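Local coordinates for protein class I phosphodiesterase PDEB1 (PDB 2R8Q) that belongs to the class I cyclic nucleotide phosphodiesterase family and folds as an all-helical catalytic domain that holds zinc, magnesium and 3-isobutyl-1-methylxanthine, at residues A[22-27]-A[82-87]; A[36-41]-A[63-68]; A[73-78]-A[125-130]; A[116-121]-A[329-334]. One frame throughout, in Å; residues are numbered along the deposited sequence.

Contact 1 of 4, residues A[22-27]-A[82-87]; sequences EEREAV and TLLNFI
Arg24 reaches from helix 21-28 to helix 80-92 and grips Asn85 through a single guanidinium nitrogen: NH1 gives a hydrogen to OD1 at 2.8 Å, with an N-H...O angle of 147°. The donor lies in the carbonyl plane of the Asn85 amide and uses a lone pair of OD1. On the arginine side, OD1 sits at the guanidinium edge, slightly tilted from its plane, and the two flat groups are turned 68° against each other, so the amide oxygen meets the guanidinium edge and the planes do not stack. The aliphatic part of Arg24 packs on Leu84. Arg24 CB lies 3.6 Å from Leu84 CD2, and Arg24 CG follows at 3.7 Å from the same methyl. The other methyl of the fork, Leu84 CD1, lies 4.0 Å from Val27 CG1, the two side chains lying antiparallel alongside each other.

A bend at chi3 turns the Arg24 head away from the leucine and toward Asn85. The amide of Asn85 is fixed from its other end, where ND2 donates to the backbone oxygen of Ala188; this bond is consistent with OD1, not ND2, facing the arginine. Arg24 NH1 also makes a weak bond to Val19 O. Leu84 is backed by Tyr64 of helix 55-68, and Val27 rests further on Leu88.

The short axes approach to 10.5 Å at 95°, almost perpendicular, with Arg24 and Leu84 at the crossing. The arrangement is a near-orthogonal helix packing that lays the N-terminal helix across the all-alpha phosphodiesterase domain.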
# COMPACT_ATOMS: atom_id res chain seq x y z
N GLU A 22 -27.43 7.39 11.39
CA GLU A 22 -28.32 6.27 11.12
C GLU A 22 -27.56 4.94 11.18
O GLU A 22 -28.07 3.96 11.72
CB GLU A 22 -28.98 6.42 9.74
CG GLU A 22 -30.04 7.52 9.67
CD GLU A 22 -29.47 8.92 9.54
OE1 GLU A 22 -30.28 9.87 9.46
OE2 GLU A 22 -28.23 9.08 9.52
N GLU A 23 -26.36 4.92 10.62
CA GLU A 23 -25.56 3.69 10.64
C GLU A 23 -25.20 3.31 12.07
O GLU A 23 -25.22 2.13 12.43
CB GLU A 23 -24.28 3.87 9.81
CG GLU A 23 -24.52 4.18 8.34
CD GLU A 23 -23.24 4.38 7.57
OE1 GLU A 23 -22.55 3.38 7.27
OE2 GLU A 23 -22.91 5.55 7.26
N ARG A 24 -24.86 4.30 12.89
CA ARG A 24 -24.52 4.02 14.28
C ARG A 24 -25.77 3.57 15.03
O ARG A 24 -25.73 2.64 15.83
CB ARG A 24 -23.92 5.26 14.96
CG ARG A 24 -22.50 5.60 14.49
CD ARG A 24 -21.87 6.70 15.34
NE ARG A 24 -22.49 8.00 15.11
CZ ARG A 24 -22.12 8.85 14.16
NH1 ARG A 24 -21.12 8.54 13.34
NH2 ARG A 24 -22.77 10.01 14.00
N GLU A 25 -26.89 4.23 14.74
CA GLU A 25 -28.16 3.90 15.38
C GLU A 25 -28.59 2.47 15.10
O GLU A 25 -29.13 1.79 15.97
CB GLU A 25 -29.24 4.88 14.91
CG GLU A 25 -29.15 6.25 15.56
CD GLU A 25 -29.83 7.34 14.75
OE1 GLU A 25 -30.87 7.06 14.12
OE2 GLU A 25 -29.31 8.48 14.74
N ALA A 26 -28.35 2.01 13.88
CA ALA A 26 -28.71 0.65 13.48
C ALA A 26 -27.96 -0.39 14.30
O ALA A 26 -28.45 -1.50 14.51
CB ALA A 26 -28.45 0.45 12.00
N VAL A 27 -26.77 -0.04 14.77
CA VAL A 27 -25.98 -0.97 15.58
C VAL A 27 -26.42 -0.91 17.04
O VAL A 27 -26.62 -1.95 17.68
CB VAL A 27 -24.47 -0.67 15.50
CG1 VAL A 27 -23.70 -1.62 16.41
CG2 VAL A 27 -23.98 -0.80 14.06
N THR A 82 -16.12 7.18 18.73
CA THR A 82 -14.91 6.92 17.95
C THR A 82 -14.78 5.42 17.74
O THR A 82 -14.50 4.96 16.64
CB THR A 82 -13.66 7.44 18.66
OG1 THR A 82 -13.81 8.84 18.95
CG2 THR A 82 -12.44 7.26 17.77
N LEU A 83 -14.98 4.66 18.82
CA LEU A 83 -14.90 3.20 18.74
C LEU A 83 -15.93 2.64 17.76
O LEU A 83 -15.60 1.79 16.92
CB LEU A 83 -15.12 2.57 20.12
CG LEU A 83 -15.17 1.04 20.17
CD1 LEU A 83 -13.84 0.47 19.68
CD2 LEU A 83 -15.46 0.58 21.58
N LEU A 84 -17.17 3.11 17.85
CA LEU A 84 -18.21 2.61 16.95
C LEU A 84 -17.90 2.98 15.50
O LEU A 84 -18.06 2.15 14.60
CB LEU A 84 -19.59 3.16 17.37
CG LEU A 84 -20.80 2.61 16.60
CD1 LEU A 84 -20.79 1.07 16.61
CD2 LEU A 84 -22.08 3.14 17.24
N ASN A 85 -17.45 4.21 15.26
CA ASN A 85 -17.11 4.62 13.90
C ASN A 85 -16.00 3.72 13.37
O ASN A 85 -16.03 3.32 12.20
CB ASN A 85 -16.64 6.07 13.85
CG ASN A 85 -17.78 7.07 13.96
OD1 ASN A 85 -18.93 6.75 13.67
ND2 ASN A 85 -17.46 8.29 14.38
N PHE A 86 -15.01 3.43 14.21
CA PHE A 86 -13.90 2.57 13.80
C PHE A 86 -14.42 1.19 13.38
O PHE A 86 -14.07 0.68 12.32
CB PHE A 86 -12.90 2.42 14.95
CG PHE A 86 -11.80 1.43 14.69
CD1 PHE A 86 -10.75 1.74 13.83
CD2 PHE A 86 -11.82 0.18 15.30
CE1 PHE A 86 -9.74 0.82 13.59
CE2 PHE A 86 -10.81 -0.75 15.07
CZ PHE A 86 -9.77 -0.43 14.21
N ILE A 87 -15.27 0.60 14.21
CA ILE A 87 -15.83 -0.71 13.90
C ILE A 87 -16.56 -0.66 12.56
O ILE A 87 -16.40 -1.55 11.72
CB ILE A 87 -16.80 -1.16 15.02
CG1 ILE A 87 -16.01 -1.38 16.31
CG2 ILE A 87 -17.53 -2.43 14.60
CD1 ILE A 87 -16.89 -1.58 17.54

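Contact 2 of 4, residues A[36-41]-A[63-68]; sequences YDFTSP and VYNLLW
Phe38 and Asn65 make the polar-aromatic part of this contact. Asn65 ND2 comes to the rim of the phenyl ring, 3.3 Å from Phe38 CD1 and near the ring plane, while the amide stands almost upright to the ring, 80° between the planes. The amide therefore meets a ring edge, not its pi face. Asn65 has CG anti to its backbone N (chi1 -173°), a torsion that swings CG and ND2 out to the ring rim. Its CB, placed by the helix backbone, lies 3.9 Å from Phe38 CE1.

The apolar part gathers round one methyl. Leu66 CD1 lies 4.0 Å from Phe38 CB and 3.9 Å from Thr39 CG2, and the same carbon packs on the backbone oxygen of Phe38. That oxygen is not left to the methyl alone, since it accepts from Gln110 NE2 of helix 102-118.

Hydrogen bonds within segment 36-41 shape the loop that presents these groups. Asp37 OD1 takes two hydrogens, from Thr39 OG1 at 2.6 Å and from Thr39 N at 3.0 Å, the latter arriving from above the carboxylate plane. Ser40 N closes back on Asp37 O at 3.1 Å. Phe38 is further enclosed by edge-to-face rings of Phe32 and Phe43.

The geometry is that of an Asx turn combined with a type I beta turn, Asp37 to Ser40, which sets the loop against helix 55-68 in the helical domain.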
# COMPACT_ATOMS: atom_id res chain seq x y z
N TYR A 36 -26.50 -13.77 25.53
CA TYR A 36 -25.12 -14.08 25.16
C TYR A 36 -24.07 -13.53 26.12
O TYR A 36 -24.27 -12.50 26.75
CB TYR A 36 -24.80 -13.55 23.76
CG TYR A 36 -25.81 -13.91 22.70
CD1 TYR A 36 -26.92 -13.09 22.46
CD2 TYR A 36 -25.67 -15.06 21.94
CE1 TYR A 36 -27.86 -13.42 21.48
CE2 TYR A 36 -26.60 -15.41 20.96
CZ TYR A 36 -27.69 -14.58 20.74
OH TYR A 36 -28.60 -14.92 19.77
N ASP A 37 -22.96 -14.24 26.21
CA ASP A 37 -21.83 -13.82 27.03
C ASP A 37 -20.68 -13.70 26.04
O ASP A 37 -20.05 -14.69 25.69
CB ASP A 37 -21.48 -14.86 28.08
CG ASP A 37 -20.29 -14.46 28.93
OD1 ASP A 37 -19.71 -13.38 28.67
OD2 ASP A 37 -19.92 -15.22 29.85
N PHE A 38 -20.42 -12.48 25.58
CA PHE A 38 -19.37 -12.24 24.60
C PHE A 38 -17.96 -12.52 25.12
O PHE A 38 -17.01 -12.56 24.35
CB PHE A 38 -19.47 -10.80 24.08
CG PHE A 38 -20.80 -10.47 23.46
CD1 PHE A 38 -21.34 -9.19 23.58
CD2 PHE A 38 -21.52 -11.43 22.76
CE1 PHE A 38 -22.57 -8.88 23.01
CE2 PHE A 38 -22.76 -11.13 22.19
CZ PHE A 38 -23.28 -9.85 22.31
N THR A 39 -17.83 -12.72 26.43
CA THR A 39 -16.52 -13.00 27.01
C THR A 39 -16.25 -14.49 27.14
O THR A 39 -15.17 -14.89 27.57
CB THR A 39 -16.37 -12.38 28.43
OG1 THR A 39 -17.17 -13.12 29.36
CG2 THR A 39 -16.81 -10.93 28.44
N SER A 40 -17.22 -15.32 26.75
CA SER A 40 -17.08 -16.77 26.87
C SER A 40 -16.56 -17.51 25.65
O SER A 40 -16.90 -17.18 24.52
CB SER A 40 -18.42 -17.38 27.28
OG SER A 40 -18.36 -18.80 27.27
N PRO A 41 -15.72 -18.55 25.87
CA PRO A 41 -15.19 -19.33 24.75
C PRO A 41 -16.34 -20.05 24.04
O PRO A 41 -16.22 -20.45 22.88
CB PRO A 41 -14.24 -20.31 25.45
CG PRO A 41 -13.77 -19.54 26.63
CD PRO A 41 -15.05 -18.90 27.13
N VAL A 63 -18.87 -6.70 18.86
CA VAL A 63 -17.56 -6.12 19.13
C VAL A 63 -17.64 -4.80 19.89
O VAL A 63 -16.79 -4.54 20.75
CB VAL A 63 -16.74 -5.92 17.83
CG1 VAL A 63 -16.37 -7.28 17.25
CG2 VAL A 63 -17.52 -5.11 16.83
N TYR A 64 -18.63 -3.97 19.60
CA TYR A 64 -18.73 -2.70 20.33
C TYR A 64 -18.99 -2.96 21.81
O TYR A 64 -18.37 -2.35 22.67
CB TYR A 64 -19.85 -1.81 19.77
CG TYR A 64 -20.01 -0.53 20.56
CD1 TYR A 64 -20.84 -0.47 21.67
CD2 TYR A 64 -19.24 0.60 20.25
CE1 TYR A 64 -20.91 0.68 22.47
CE2 TYR A 64 -19.30 1.75 21.03
CZ TYR A 64 -20.13 1.78 22.14
OH TYR A 64 -20.17 2.91 22.94
N ASN A 65 -19.90 -3.89 22.09
CA ASN A 65 -20.23 -4.22 23.47
C ASN A 65 -19.03 -4.83 24.19
O ASN A 65 -18.66 -4.40 25.29
CB ASN A 65 -21.39 -5.23 23.50
CG ASN A 65 -21.90 -5.48 24.90
OD1 ASN A 65 -22.77 -4.75 25.40
ND2 ASN A 65 -21.37 -6.50 25.55
N LEU A 66 -18.41 -5.81 23.55
CA LEU A 66 -17.26 -6.48 24.14
C LEU A 66 -16.10 -5.53 24.42
O LEU A 66 -15.56 -5.52 25.52
CB LEU A 66 -16.77 -7.61 23.22
CG LEU A 66 -15.59 -8.43 23.74
CD1 LEU A 66 -15.98 -9.18 25.01
CD2 LEU A 66 -15.14 -9.41 22.66
N LEU A 67 -15.74 -4.72 23.43
CA LEU A 67 -14.63 -3.79 23.60
C LEU A 67 -14.93 -2.63 24.54
O LEU A 67 -14.11 -2.31 25.41
CB LEU A 67 -14.16 -3.27 22.24
CG LEU A 67 -13.59 -4.34 21.31
CD1 LEU A 67 -13.00 -3.68 20.08
CD2 LEU A 67 -12.51 -5.15 22.04
N TRP A 68 -16.08 -1.98 24.40
CA TRP A 68 -16.37 -0.86 25.29
C TRP A 68 -16.50 -1.30 26.74
O TRP A 68 -15.95 -0.67 27.64
CB TRP A 68 -17.65 -0.13 24.88
CG TRP A 68 -17.89 1.04 25.78
CD1 TRP A 68 -18.79 1.12 26.80
CD2 TRP A 68 -17.13 2.25 25.82
NE1 TRP A 68 -18.63 2.31 27.48
CE2 TRP A 68 -17.62 3.02 26.90
CE3 TRP A 68 -16.08 2.76 25.04
CZ2 TRP A 68 -17.09 4.27 27.23
CZ3 TRP A 68 -15.55 4.01 25.37
CH2 TRP A 68 -16.06 4.75 26.46

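Contact 3 of 4, residues A[73-78]-A[125-130]; sequences PEKFGC and LTELEC
Phe76 presses its ring against the first turn of helix 127-139, and this is the tight half of the contact. Its far tip, CZ, comes to 3.3 Å from Leu128 N and 3.7 Å from Leu128 CB. Leu128 CD1 lies over one face of the ring, 4.1 Å from the centroid and only 14° off the normal, which satisfies the geometry of a CH-pi contact. On the opposite face sits Lys75 CG from the preceding residue, over the ring centre, so the phenyl is held between a leucine methyl and the lysine shaft. Phe76 CZ also touches Glu127 CB at 3.9 Å.

The solvent side holds one ion pair between exposed residues. Lys75 NZ donates to Glu127 OE2 at 2.6 Å, a salt bridge in which the ammonium approaches from above the carboxylate plane (39° out of it). The two chains meet nearly perpendicularly; a bend at chi3 (-61°) brings the lysine end round to the acid.

Local caps hold both backbones. A Schellman motif ends helix 72-75, with Cys78 N bonded to Pro73 O at 2.7 Å, Gly77 N bonded to Glu74 O, and Gly77, at positive phi, as the C-prime residue. Opposite, Thr126 and Glu129 form a capping box: Glu129 N donates to Thr126 OG1 at 3.1 Å, and Thr126 N to Glu129 OE1.

Thus the end of helix 72-75 meets the start of helix 127-139. Arg242 of helix 239-254 pairs with Glu129, Tyr131 meets the Phe76 ring, and Leu195 of a loop touches both Phe76 and Leu128.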
# COMPACT_ATOMS: atom_id res chain seq x y z
N PRO A 73 -11.05 0.88 26.05
CA PRO A 73 -11.17 2.09 25.24
C PRO A 73 -11.18 3.36 26.10
O PRO A 73 -10.48 4.33 25.81
CB PRO A 73 -12.48 1.89 24.50
CG PRO A 73 -12.52 0.40 24.31
CD PRO A 73 -12.07 -0.11 25.66
N GLU A 74 -11.97 3.34 27.17
CA GLU A 74 -12.06 4.50 28.05
C GLU A 74 -10.73 4.76 28.76
O GLU A 74 -10.31 5.91 28.90
CB GLU A 74 -13.15 4.30 29.10
CG GLU A 74 -13.43 5.55 29.93
CD GLU A 74 -14.46 5.32 31.02
OE1 GLU A 74 -15.57 4.86 30.70
OE2 GLU A 74 -14.15 5.59 32.20
N LYS A 75 -10.08 3.69 29.20
CA LYS A 75 -8.80 3.81 29.89
C LYS A 75 -7.78 4.54 29.03
O LYS A 75 -6.96 5.32 29.53
CB LYS A 75 -8.27 2.42 30.25
CG LYS A 75 -6.98 2.43 31.05
CD LYS A 75 -6.68 1.05 31.63
CE LYS A 75 -7.79 0.61 32.58
NZ LYS A 75 -7.56 -0.74 33.15
N PHE A 76 -7.83 4.31 27.72
CA PHE A 76 -6.89 4.93 26.82
C PHE A 76 -7.43 6.14 26.05
O PHE A 76 -6.91 6.51 25.00
CB PHE A 76 -6.30 3.86 25.90
CG PHE A 76 -5.47 2.85 26.63
CD1 PHE A 76 -4.27 3.23 27.23
CD2 PHE A 76 -5.92 1.55 26.82
CE1 PHE A 76 -3.53 2.34 27.99
CE2 PHE A 76 -5.19 0.64 27.59
CZ PHE A 76 -3.99 1.04 28.18
N GLY A 77 -8.47 6.75 26.59
CA GLY A 77 -9.04 7.94 25.99
C GLY A 77 -9.78 7.82 24.68
O GLY A 77 -9.91 8.80 23.95
N CYS A 78 -10.26 6.62 24.36
CA CYS A 78 -11.02 6.43 23.13
C CYS A 78 -12.48 6.69 23.47
O CYS A 78 -13.02 6.07 24.38
CB CYS A 78 -10.85 5.01 22.60
SG CYS A 78 -11.80 4.66 21.09
N LEU A 125 1.00 -9.39 29.16
CA LEU A 125 1.02 -8.11 28.44
C LEU A 125 0.58 -6.91 29.28
O LEU A 125 0.02 -7.07 30.36
CB LEU A 125 0.08 -8.20 27.24
CG LEU A 125 0.27 -9.34 26.25
CD1 LEU A 125 -0.90 -9.36 25.27
CD2 LEU A 125 1.60 -9.18 25.53
N THR A 126 0.84 -5.71 28.76
CA THR A 126 0.40 -4.50 29.44
C THR A 126 -1.04 -4.28 28.98
O THR A 126 -1.49 -4.90 28.01
CB THR A 126 1.24 -3.27 29.04
OG1 THR A 126 1.08 -3.01 27.63
CG2 THR A 126 2.70 -3.50 29.35
N GLU A 127 -1.77 -3.40 29.67
CA GLU A 127 -3.15 -3.13 29.28
C GLU A 127 -3.20 -2.50 27.89
O GLU A 127 -4.10 -2.77 27.11
CB GLU A 127 -3.83 -2.22 30.31
CG GLU A 127 -3.96 -2.86 31.68
CD GLU A 127 -4.78 -2.02 32.64
OE1 GLU A 127 -4.52 -0.80 32.75
OE2 GLU A 127 -5.70 -2.58 33.28
N LEU A 128 -2.21 -1.66 27.59
CA LEU A 128 -2.16 -1.02 26.28
C LEU A 128 -2.01 -2.07 25.18
O LEU A 128 -2.66 -1.98 24.14
CB LEU A 128 -0.99 -0.03 26.21
CG LEU A 128 -0.77 0.63 24.84
CD1 LEU A 128 -2.02 1.37 24.41
CD2 LEU A 128 0.42 1.58 24.90
N GLU A 129 -1.17 -3.07 25.43
CA GLU A 129 -0.95 -4.13 24.44
C GLU A 129 -2.21 -4.97 24.26
O GLU A 129 -2.50 -5.43 23.15
CB GLU A 129 0.26 -4.97 24.86
CG GLU A 129 1.53 -4.14 24.81
CD GLU A 129 2.74 -4.80 25.45
OE1 GLU A 129 2.58 -5.63 26.36
OE2 GLU A 129 3.87 -4.44 25.04
N CYS A 130 -2.96 -5.18 25.33
CA CYS A 130 -4.20 -5.95 25.23
C CYS A 130 -5.18 -5.18 24.35
O CYS A 130 -5.85 -5.76 23.49
CB CYS A 130 -4.82 -6.17 26.61
SG CYS A 130 -3.92 -7.37 27.62

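Contact 4 of 4, residues A[116-121]-A[329-334]; sequences LYTGKA and MQWCVD
Gly119 and Met329 bring the two backbones to 4.7 Å between their CA atoms, near the end of helix 102-118, where the chain takes a wider pi-type turn, and the start of helix 330-348. Gly119 presents its CA directly to the other segment, 4.0 Å from Met329 CG and 3.6 Å from Trp331 CZ3.

The indole comes to Gly119 with its six-membered rim: both CA and N of the glycine lie at the edge, near the ring plane. In Trp331 a chi1 of 88° turns the indole back over its own backbone, an orientation that carries the benzo end across to Gly119. Thr118 CG2 adds a methyl contact at 3.9 Å from Trp331 CZ3, the threonine meeting the indole side chain almost perpendicularly. Over one indole face lies Cys332 SG.

Pro41 of the loop before helix 45-51 touches both Thr118 and Trp331, while Val322 of helix 302-324 backs Met329. In this way the end of helix 102-118 packs by Gly119 against the start of helix 330-348, joining distant parts of the chain in the all-helical phosphodiesterase domain.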
# COMPACT_ATOMS: atom_id res chain seq x y z
N LEU A 116 -7.02 -13.71 26.28
CA LEU A 116 -6.46 -12.74 27.20
C LEU A 116 -7.04 -12.81 28.61
O LEU A 116 -6.30 -12.78 29.60
CB LEU A 116 -6.68 -11.32 26.67
CG LEU A 116 -5.88 -10.90 25.44
CD1 LEU A 116 -6.39 -9.55 24.94
CD2 LEU A 116 -4.39 -10.83 25.79
N TYR A 117 -8.35 -12.92 28.70
CA TYR A 117 -8.97 -12.92 30.02
C TYR A 117 -9.42 -14.26 30.58
O TYR A 117 -9.22 -14.53 31.76
CB TYR A 117 -10.08 -11.86 30.00
CG TYR A 117 -9.48 -10.51 29.63
CD1 TYR A 117 -9.73 -9.92 28.39
CD2 TYR A 117 -8.57 -9.88 30.49
CE1 TYR A 117 -9.08 -8.74 28.01
CE2 TYR A 117 -7.92 -8.71 30.11
CZ TYR A 117 -8.17 -8.14 28.88
OH TYR A 117 -7.50 -7.00 28.51
N THR A 118 -10.02 -15.11 29.75
CA THR A 118 -10.41 -16.42 30.25
C THR A 118 -9.15 -17.28 30.28
O THR A 118 -8.92 -18.05 31.22
CB THR A 118 -11.47 -17.09 29.33
OG1 THR A 118 -12.65 -16.28 29.30
CG2 THR A 118 -11.83 -18.48 29.84
N GLY A 119 -8.32 -17.12 29.25
CA GLY A 119 -7.07 -17.86 29.14
C GLY A 119 -5.91 -17.26 29.92
O GLY A 119 -4.82 -17.83 29.95
N LYS A 120 -6.14 -16.10 30.53
CA LYS A 120 -5.13 -15.43 31.34
C LYS A 120 -3.89 -14.92 30.60
O LYS A 120 -2.88 -14.59 31.23
CB LYS A 120 -4.67 -16.35 32.48
CG LYS A 120 -5.80 -16.89 33.36
CD LYS A 120 -6.58 -15.76 34.02
CE LYS A 120 -7.52 -16.30 35.09
NZ LYS A 120 -8.43 -17.36 34.55
N ALA A 121 -3.95 -14.84 29.27
CA ALA A 121 -2.80 -14.35 28.51
C ALA A 121 -2.53 -12.87 28.78
O ALA A 121 -1.43 -12.38 28.52
CB ALA A 121 -3.03 -14.58 27.02
N MET A 329 -4.75 -21.66 28.46
CA MET A 329 -5.56 -21.95 27.28
C MET A 329 -5.64 -23.45 26.99
O MET A 329 -5.77 -23.87 25.84
CB MET A 329 -4.99 -21.20 26.06
CG MET A 329 -5.30 -19.71 26.05
SD MET A 329 -4.19 -18.73 25.01
CE MET A 329 -4.49 -19.45 23.40
N GLN A 330 -5.58 -24.26 28.04
CA GLN A 330 -5.64 -25.70 27.89
C GLN A 330 -6.89 -26.17 27.15
O GLN A 330 -6.84 -27.13 26.40
CB GLN A 330 -5.59 -26.37 29.27
CG GLN A 330 -5.55 -27.89 29.23
CD GLN A 330 -4.35 -28.43 28.46
OE1 GLN A 330 -3.23 -27.95 28.62
NE2 GLN A 330 -4.59 -29.44 27.63
N TRP A 331 -8.01 -25.48 27.36
CA TRP A 331 -9.26 -25.87 26.72
C TRP A 331 -9.13 -25.90 25.19
O TRP A 331 -9.81 -26.66 24.52
CB TRP A 331 -10.41 -24.94 27.14
CG TRP A 331 -10.57 -23.70 26.31
CD1 TRP A 331 -11.16 -23.61 25.08
CD2 TRP A 331 -10.12 -22.38 26.63
NE1 TRP A 331 -11.12 -22.32 24.62
CE2 TRP A 331 -10.48 -21.54 25.55
CE3 TRP A 331 -9.45 -21.82 27.73
CZ2 TRP A 331 -10.20 -20.17 25.54
CZ3 TRP A 331 -9.17 -20.46 27.72
CH2 TRP A 331 -9.54 -19.65 26.63
N CYS A 332 -8.23 -25.07 24.65
CA CYS A 332 -8.03 -25.03 23.21
C CYS A 332 -7.46 -26.36 22.73
O CYS A 332 -7.90 -26.91 21.72
CB CYS A 332 -7.04 -23.92 22.83
SG CYS A 332 -7.59 -22.26 23.25
N VAL A 333 -6.49 -26.87 23.47
CA VAL A 333 -5.86 -28.15 23.15
C VAL A 333 -6.85 -29.29 23.34
O VAL A 333 -6.95 -30.18 22.50
CB VAL A 333 -4.61 -28.40 24.02
CG1 VAL A 333 -4.10 -29.81 23.81
CG2 VAL A 333 -3.53 -27.39 23.67
N ASP A 334 -7.57 -29.27 24.46
CA ASP A 334 -8.54 -30.32 24.73
C ASP A 334 -9.61 -30.39 23.65
O ASP A 334 -10.03 -31.47 23.26
CB ASP A 334 -9.22 -30.11 26.09
CG ASP A 334 -8.24 -30.13 27.24
OD1 ASP A 334 -7.20 -30.81 27.12
OD2 ASP A 334 -8.51 -29.48 28.27

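Contact 1 is buried, contacts 2 and 4 are partly buried, and contact 3 lies at the surface. Their chemistry differs as well: contact 3 carries the salt bridge, contact 1 a hydrogen bond from a guanidinium to an amide oxygen, over apolar packing, and contacts 2 and 4 meet by van der Waals and ring-edge contacts. Helix 55-68 ties contact 2 to contact 1, Ile87 CD1 lying 3.5 Å from Tyr64 CA, and to contact 3 through Trp68 against Pro73. Pro41 and Thr39 of contact 2 reach Thr118 of contact 4, whose Leu116 and Tyr117 pack on Leu125 and Cys130 of contact 3. Contacts 1 and 4 stay apart, about 13 Å between nearest atoms.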